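Fluoroacetyl-CoA thioesterase (Streptomyces cattleya, PDB 3KUV) hydrolyses fluoroacetyl-CoA to fluoroacetate and CoA before it can react with citrate synthase, and so confers resistance to fluoroacetate. Local coordinates at residues L68-C73 against E119-H124; V88-R93 against W102-H107. The protein carries 1 engineered substitution. One frame throughout, in Å; residues are numbered along the deposited sequence. Where two conformers were deposited one is given.

From the N terminus the chain lays down strand 10-16 and the long helix 42-57 before it enters strand 65-75, which opens contact 1. Strand 85-96 follows, and with strand 99-107 it forms the hairpin of contact 2, closing a short loop of eight residues. Only then does strand 112-124 return to pair with strand 65-75, closing a loop of 45 residues, so that contact 2 is nested inside contact 1. Both belong to one antiparallel sheet, in which strands 99-107 and 112-124 are neighbours. Their centres lie about 14 Å apart, yet they touch directly: Arg-120 CG is 4.0 Å from Trp-102 NE1, on the side facing helix 42-57.

Contact 1 of 2, residues L68-C73 against E119-H124; sequences LGTAIC and ERAVIH. With ACT (acetate ion), chain C.
Arg-120 reaches back over Leu-68 and Gly-69 because its CG stands anti to the carbonyl carbon (chi1 -60°) and its chain bends at chi3 (66°), bringing one guanidinium face against the peptide between those residues; Leu-68 C is 3.5 Å from Arg-120 NH2. Gly-69 N and Arg-120 NH2 are both donors, so this approach is packing, while a salt bridge to active-site Glu-50 and a bond from NE to Ser-67 OG fix the group. The two strands form an antiparallel pair in the sheet of the hot-dog fold, interrupted by a classic beta bulge. The evidence is a register shift: Leu-68 faces Ala-121 through two backbone bonds, but Thr-70 and Ala-71 both face Glu-119. Glu-119 O accepts Thr-70 N at 2.9 Å (161° at the hydrogen) and, weakly, Ala-71 N at 3.4 Å. Beside the bulge, Thr-70 CG2 rests 3.8 Å from Ala-121 CB. Further along, Leu-68 and Ile-123 meet at about a right angle, Leu-68 CD1 lying 3.7 Å from Ile-123 CG2, and Phe-36 of the second subunit packs on both. Beyond Thr-70, residues Ala-71 to Cys-73 continue the sheet into that subunit, where Cys-73 forms a disulfide with its counterpart. Gly-69, a residue of the CoA and substrate site, gives its N-H to an acetate oxygen (N to O 3.2 Å), and engineered Ser-42 of the second subunit also binds this acetate. One water bridges the strands at the bulge, 2.7 Å from Thr-70 OG1, and donates a weak bond to Arg-120 O.

Contact 2 of 2, residues V88-R93 against W102-H107; sequences VTAELR and WRVSAH. With ACT (acetate ion), chain I.
Leu-92 and Trp-102 form the apolar centre: Leu-92 CD1 sits over the middle of the six-membered ring, 3.9 Å from its centroid and 4° off the ring normal, a CH-pi contact made face-on. With CG of Trp-102 anti to its carbonyl carbon (chi1 -55°), the indole leans over the neighbouring strand, and Trp-102 CE3 comes within 3.7 Å of Leu-92 N. Ala-90 CB continues this layer at 4.0 Å from Trp-102 CE3, approaching obliquely, and Val-88 CG2 extends it to Ala-106 CB at 4.2 Å. Helix 42-57 packs on this face, with Leu-48 and Ala-52 on Val-88, and Cys-53 and Met-57 on Trp-102.

Four backbone bonds hold the strands in regular register, two each at Thr-89 with Ser-105 and at Glu-91 with Arg-103; the shortest runs from Glu-91 N to Arg-103 O (2.8 Å). On the other face, Thr-89 CB lies 3.9 Å from Ser-105 OG. At the polar edge, Arg-93 NH1 donates to a water that in turn donates to Trp-102 O. The extended chain of Arg-103 carries its guanidinium outward, where NE binds an acetate oxygen (N to O 3.0 Å) and NH2 reaches the same oxygen weakly. An apolar face turned to the long helix and a polar face turned away suit a beta hairpin in the sheet that wraps helix 42-57, the defining feature of the hot-dog fold.

Contact 1 of 2, residues L68-C73 against E119-H124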
loop_
_atom_site.group_PDB
_atom_site.type_symbol
_atom_site.label_atom_id
_atom_site.label_comp_id
_atom_site.label_asym_id
_atom_site.label_seq_id
_atom_site.Cartn_x
_atom_site.Cartn_y
_atom_site.Cartn_z
ATOM N N LEU B 68 -0.628 7.586 -12.257
ATOM C CA LEU B 68 0.107 7.238 -11.053
ATOM C C LEU B 68 -0.766 7.542 -9.844
ATOM O O LEU B 68 -1.607 8.458 -9.886
ATOM C CB LEU B 68 1.344 8.140 -10.903
ATOM C CG LEU B 68 2.425 7.984 -11.967
ATOM C CD1 LEU B 68 3.404 9.171 -11.866
ATOM C CD2 LEU B 68 3.134 6.595 -11.929
ATOM N N GLY B 69 -0.669 6.725 -8.815
ATOM C CA GLY B 69 -1.267 7.090 -7.526
ATOM C C GLY B 69 -0.478 8.150 -6.805
ATOM O O GLY B 69 0.791 7.999 -6.707
ATOM N N THR B 70 -1.125 9.245 -6.401
ATOM C CA THR B 70 -0.412 10.343 -5.733
ATOM C C THR B 70 -0.739 10.458 -4.251
ATOM O O THR B 70 0.002 11.108 -3.508
ATOM C CB THR B 70 -0.661 11.694 -6.367
ATOM O OG1 THR B 70 -2.082 11.920 -6.379
ATOM C CG2 THR B 70 -0.200 11.662 -7.871
ATOM N N ALA B 71 -1.785 9.749 -3.774
ATOM C CA ALA B 71 -2.071 9.772 -2.329
ATOM C C ALA B 71 -3.056 8.693 -2.062
ATOM O O ALA B 71 -3.892 8.362 -2.893
ATOM C CB ALA B 71 -2.641 11.098 -1.845
ATOM N N ILE B 72 -2.999 8.156 -0.846
ATOM C CA ILE B 72 -3.976 7.187 -0.328
ATOM C C ILE B 72 -4.194 7.422 1.159
ATOM O O ILE B 72 -3.273 7.786 1.893
ATOM C CB ILE B 72 -3.628 5.749 -0.604
ATOM C CG1 ILE B 72 -4.970 4.881 -0.512
ATOM C CG2 ILE B 72 -2.473 5.292 0.273
ATOM C CD1 ILE B 72 -5.150 3.823 -1.460
ATOM N N CYS B 73 -5.442 7.302 1.601
ATOM C CA CYS B 73 -5.700 7.604 3.045
ATOM C C CYS B 73 -6.816 6.643 3.456
ATOM O O CYS B 73 -8.024 6.933 3.168
ATOM C CB CYS B 73 -6.075 9.077 3.212
ATOM S SG CYS B 73 -6.090 9.604 4.956
ATOM N N GLU B 119 -6.097 9.423 -4.600
ATOM C CA GLU B 119 -5.975 10.395 -5.743
ATOM C C GLU B 119 -4.954 9.868 -6.710
ATOM O O GLU B 119 -3.985 9.184 -6.310
ATOM C CB GLU B 119 -5.488 11.734 -5.220
ATOM C CG GLU B 119 -6.595 12.478 -4.363
ATOM C CD GLU B 119 -6.762 11.922 -2.979
ATOM O OE1 GLU B 119 -5.727 11.624 -2.376
ATOM O OE2 GLU B 119 -7.868 11.834 -2.427
ATOM N N ARG B 120 -5.190 10.198 -7.987
ATOM C CA ARG B 120 -4.327 9.800 -9.089
ATOM C C ARG B 120 -4.033 10.968 -10.012
ATOM O O ARG B 120 -4.759 11.932 -10.037
ATOM C CB ARG B 120 -5.019 8.733 -9.938
ATOM C CG ARG B 120 -5.355 7.460 -9.060
ATOM C CD ARG B 120 -5.742 6.245 -9.902
ATOM N NE ARG B 120 -4.645 5.731 -10.714
ATOM C CZ ARG B 120 -3.580 5.081 -10.252
ATOM N NH1 ARG B 120 -3.571 4.732 -8.934
ATOM N NH2 ARG B 120 -2.533 4.742 -11.008
ATOM N N ALA B 121 -2.953 10.867 -10.779
ATOM C CA ALA B 121 -2.586 11.845 -11.770
ATOM C C ALA B 121 -2.371 11.156 -13.139
ATOM O O ALA B 121 -1.618 10.165 -13.207
ATOM C CB ALA B 121 -1.291 12.575 -11.394
ATOM N N VAL B 122 -3.010 11.686 -14.173
ATOM C CA VAL B 122 -2.776 11.211 -15.556
ATOM C C VAL B 122 -1.368 11.617 -16.035
ATOM O O VAL B 122 -0.875 12.677 -15.722
ATOM C CB VAL B 122 -3.808 11.854 -16.476
ATOM C CG1 VAL B 122 -3.550 11.300 -17.932
ATOM C CG2 VAL B 122 -5.242 11.416 -16.051
ATOM N N ILE B 123 -0.731 10.655 -16.680
ATOM C CA ILE B 123 0.679 10.829 -17.161
ATOM C C ILE B 123 0.744 10.415 -18.622
ATOM O O ILE B 123 -0.028 9.563 -19.083
ATOM C CB ILE B 123 1.748 10.101 -16.336
ATOM C CG1 ILE B 123 1.473 8.598 -16.265
ATOM C CG2 ILE B 123 1.939 10.754 -14.928
ATOM C CD1 ILE B 123 2.706 7.824 -15.811
ATOM N N HIS B 124 1.701 11.038 -19.343
ATOM C CA HIS B 124 2.035 10.545 -20.692
ATOM C C HIS B 124 3.085 9.446 -20.466
ATOM O O HIS B 124 4.179 9.754 -19.928
ATOM C CB HIS B 124 2.624 11.696 -21.489
ATOM C CG HIS B 124 2.938 11.298 -22.907
ATOM N ND1 HIS B 124 4.160 10.790 -23.289
ATOM C CD2 HIS B 124 2.132 11.208 -24.003
ATOM C CE1 HIS B 124 4.131 10.514 -24.588
ATOM N NE2 HIS B 124 2.909 10.744 -25.041
HETATM C C ACT C . 2.292 3.544 -8.075
HETATM O O ACT C . 1.329 4.454 -7.820
HETATM O OXT ACT C . 2.123 2.301 -7.728
HETATM C CH3 ACT C . 3.547 3.981 -8.796
HETATM O O HOH W 1 -3.200 13.619 -8.136
#

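Contact 2 of 2, residues V88-R93 against W102-H107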
loop_
_atom_site.group_PDB
_atom_site.type_symbol
_atom_site.label_atom_id
_atom_site.label_comp_id
_atom_site.label_asym_id
_atom_site.label_seq_id
_atom_site.Cartn_x
_atom_site.Cartn_y
_atom_site.Cartn_z
ATOM N N VAL B 88 -13.514 -4.296 -4.132
ATOM C CA VAL B 88 -13.234 -2.881 -3.966
ATOM C C VAL B 88 -14.354 -2.132 -4.675
ATOM O O VAL B 88 -14.646 -2.438 -5.872
ATOM C CB VAL B 88 -11.886 -2.485 -4.574
ATOM C CG1 VAL B 88 -11.664 -0.969 -4.518
ATOM C CG2 VAL B 88 -10.694 -3.196 -3.818
ATOM N N THR B 89 -14.954 -1.138 -4.015
ATOM C CA THR B 89 -15.891 -0.201 -4.690
ATOM C C THR B 89 -15.166 1.136 -4.797
ATOM O O THR B 89 -14.664 1.640 -3.749
ATOM C CB THR B 89 -17.151 -0.046 -3.828
ATOM O OG1 THR B 89 -17.785 -1.343 -3.752
ATOM C CG2 THR B 89 -18.157 0.887 -4.507
ATOM N N ALA B 90 -15.030 1.673 -5.997
ATOM C CA ALA B 90 -14.345 2.989 -6.221
ATOM C C ALA B 90 -15.396 3.954 -6.748
ATOM O O ALA B 90 -16.079 3.657 -7.721
ATOM C CB ALA B 90 -13.275 2.867 -7.252
ATOM N N GLU B 91 -15.459 5.123 -6.187
ATOM C CA GLU B 91 -16.516 6.087 -6.543
ATOM C C GLU B 91 -15.791 7.359 -6.865
ATOM O O GLU B 91 -15.067 7.938 -6.045
ATOM C CB GLU B 91 -17.437 6.265 -5.387
ATOM C CG GLU B 91 -18.633 7.110 -5.834
ATOM C CD GLU B 91 -19.757 7.206 -4.797
ATOM O OE1 GLU B 91 -19.807 6.421 -3.782
ATOM O OE2 GLU B 91 -20.637 8.076 -5.045
ATOM N N LEU B 92 -15.984 7.880 -8.064
ATOM C CA LEU B 92 -15.293 9.100 -8.506
ATOM C C LEU B 92 -15.812 10.349 -7.752
ATOM O O LEU B 92 -17.054 10.608 -7.761
ATOM C CB LEU B 92 -15.451 9.271 -10.028
ATOM C CG LEU B 92 -14.672 10.432 -10.554
ATOM C CD1 LEU B 92 -13.153 10.320 -10.370
ATOM C CD2 LEU B 92 -14.961 10.811 -12.053
ATOM N N ARG B 93 -14.917 11.149 -7.149
ATOM C CA ARG B 93 -15.326 12.395 -6.454
ATOM C C ARG B 93 -15.176 13.604 -7.323
ATOM O O ARG B 93 -16.003 14.530 -7.225
ATOM C CB ARG B 93 -14.466 12.635 -5.145
ATOM C CG ARG B 93 -14.637 11.515 -4.094
ATOM C CD ARG B 93 -13.651 11.889 -2.959
ATOM N NE ARG B 93 -14.153 13.043 -2.172
ATOM C CZ ARG B 93 -13.481 13.729 -1.270
ATOM N NH1 ARG B 93 -12.175 13.426 -1.046
ATOM N NH2 ARG B 93 -14.061 14.692 -0.596
ATOM N N TRP B 102 -10.942 9.882 -5.657
ATOM C CA TRP B 102 -11.860 8.791 -5.496
ATOM C C TRP B 102 -12.164 8.551 -3.996
ATOM O O TRP B 102 -11.273 8.837 -3.152
ATOM C CB TRP B 102 -11.163 7.525 -6.002
ATOM C CG TRP B 102 -10.619 7.627 -7.458
ATOM C CD1 TRP B 102 -9.397 8.092 -7.889
ATOM C CD2 TRP B 102 -11.271 7.137 -8.527
ATOM N NE1 TRP B 102 -9.305 8.010 -9.231
ATOM C CE2 TRP B 102 -10.501 7.436 -9.672
ATOM C CE3 TRP B 102 -12.565 6.526 -8.669
ATOM C CZ2 TRP B 102 -10.885 7.019 -10.909
ATOM C CZ3 TRP B 102 -12.958 6.202 -9.851
ATOM C CH2 TRP B 102 -12.133 6.443 -11.011
ATOM N N ARG B 103 -13.357 8.053 -3.667
ATOM C CA ARG B 103 -13.659 7.425 -2.414
ATOM C C ARG B 103 -13.565 5.931 -2.669
ATOM O O ARG B 103 -14.175 5.406 -3.674
ATOM C CB ARG B 103 -15.078 7.849 -1.921
ATOM C CG ARG B 103 -15.356 7.495 -0.534
ATOM C CD ARG B 103 -16.765 7.880 0.046
ATOM N NE ARG B 103 -16.733 7.447 1.459
ATOM C CZ ARG B 103 -16.955 6.210 1.936
ATOM N NH1 ARG B 103 -17.267 5.185 1.146
ATOM N NH2 ARG B 103 -16.864 6.005 3.255
ATOM N N VAL B 104 -12.855 5.200 -1.814
ATOM C CA VAL B 104 -12.672 3.749 -1.987
ATOM C C VAL B 104 -13.110 2.997 -0.741
ATOM O O VAL B 104 -13.024 3.498 0.397
ATOM C CB VAL B 104 -11.238 3.392 -2.345
ATOM C CG1 VAL B 104 -10.933 3.923 -3.769
ATOM C CG2 VAL B 104 -10.146 3.951 -1.389
ATOM N N SER B 105 -13.608 1.780 -0.937
ATOM C CA SER B 105 -13.880 0.914 0.223
ATOM C C SER B 105 -13.750 -0.509 -0.221
ATOM O O SER B 105 -13.734 -0.802 -1.456
ATOM C CB SER B 105 -15.218 1.159 0.822
ATOM O OG SER B 105 -16.252 0.878 -0.109
ATOM N N ALA B 106 -13.581 -1.398 0.727
ATOM C CA ALA B 106 -13.344 -2.825 0.372
ATOM C C ALA B 106 -13.998 -3.727 1.431
ATOM O O ALA B 106 -14.159 -3.335 2.611
ATOM C CB ALA B 106 -11.851 -3.139 0.215
ATOM N N HIS B 107 -14.551 -4.852 0.983
ATOM C CA HIS B 107 -15.151 -5.831 1.865
ATOM C C HIS B 107 -14.727 -7.176 1.333
ATOM O O HIS B 107 -14.425 -7.341 0.128
ATOM C CB HIS B 107 -16.622 -5.502 1.826
ATOM C CG HIS B 107 -17.415 -6.282 0.893
ATOM N ND1 HIS B 107 -18.186 -5.696 -0.078
ATOM C CD2 HIS B 107 -17.537 -7.624 0.719
ATOM C CE1 HIS B 107 -18.747 -6.634 -0.817
ATOM N NE2 HIS B 107 -18.360 -7.829 -0.371
HETATM C C ACT I . -16.829 9.569 4.820
HETATM O O ACT I . -17.501 9.026 3.863
HETATM O OXT ACT I . -17.210 10.732 5.095
HETATM C CH3 ACT I . -15.691 8.930 5.612
HETATM O O HOH W 2 -10.417 11.762 -2.704
#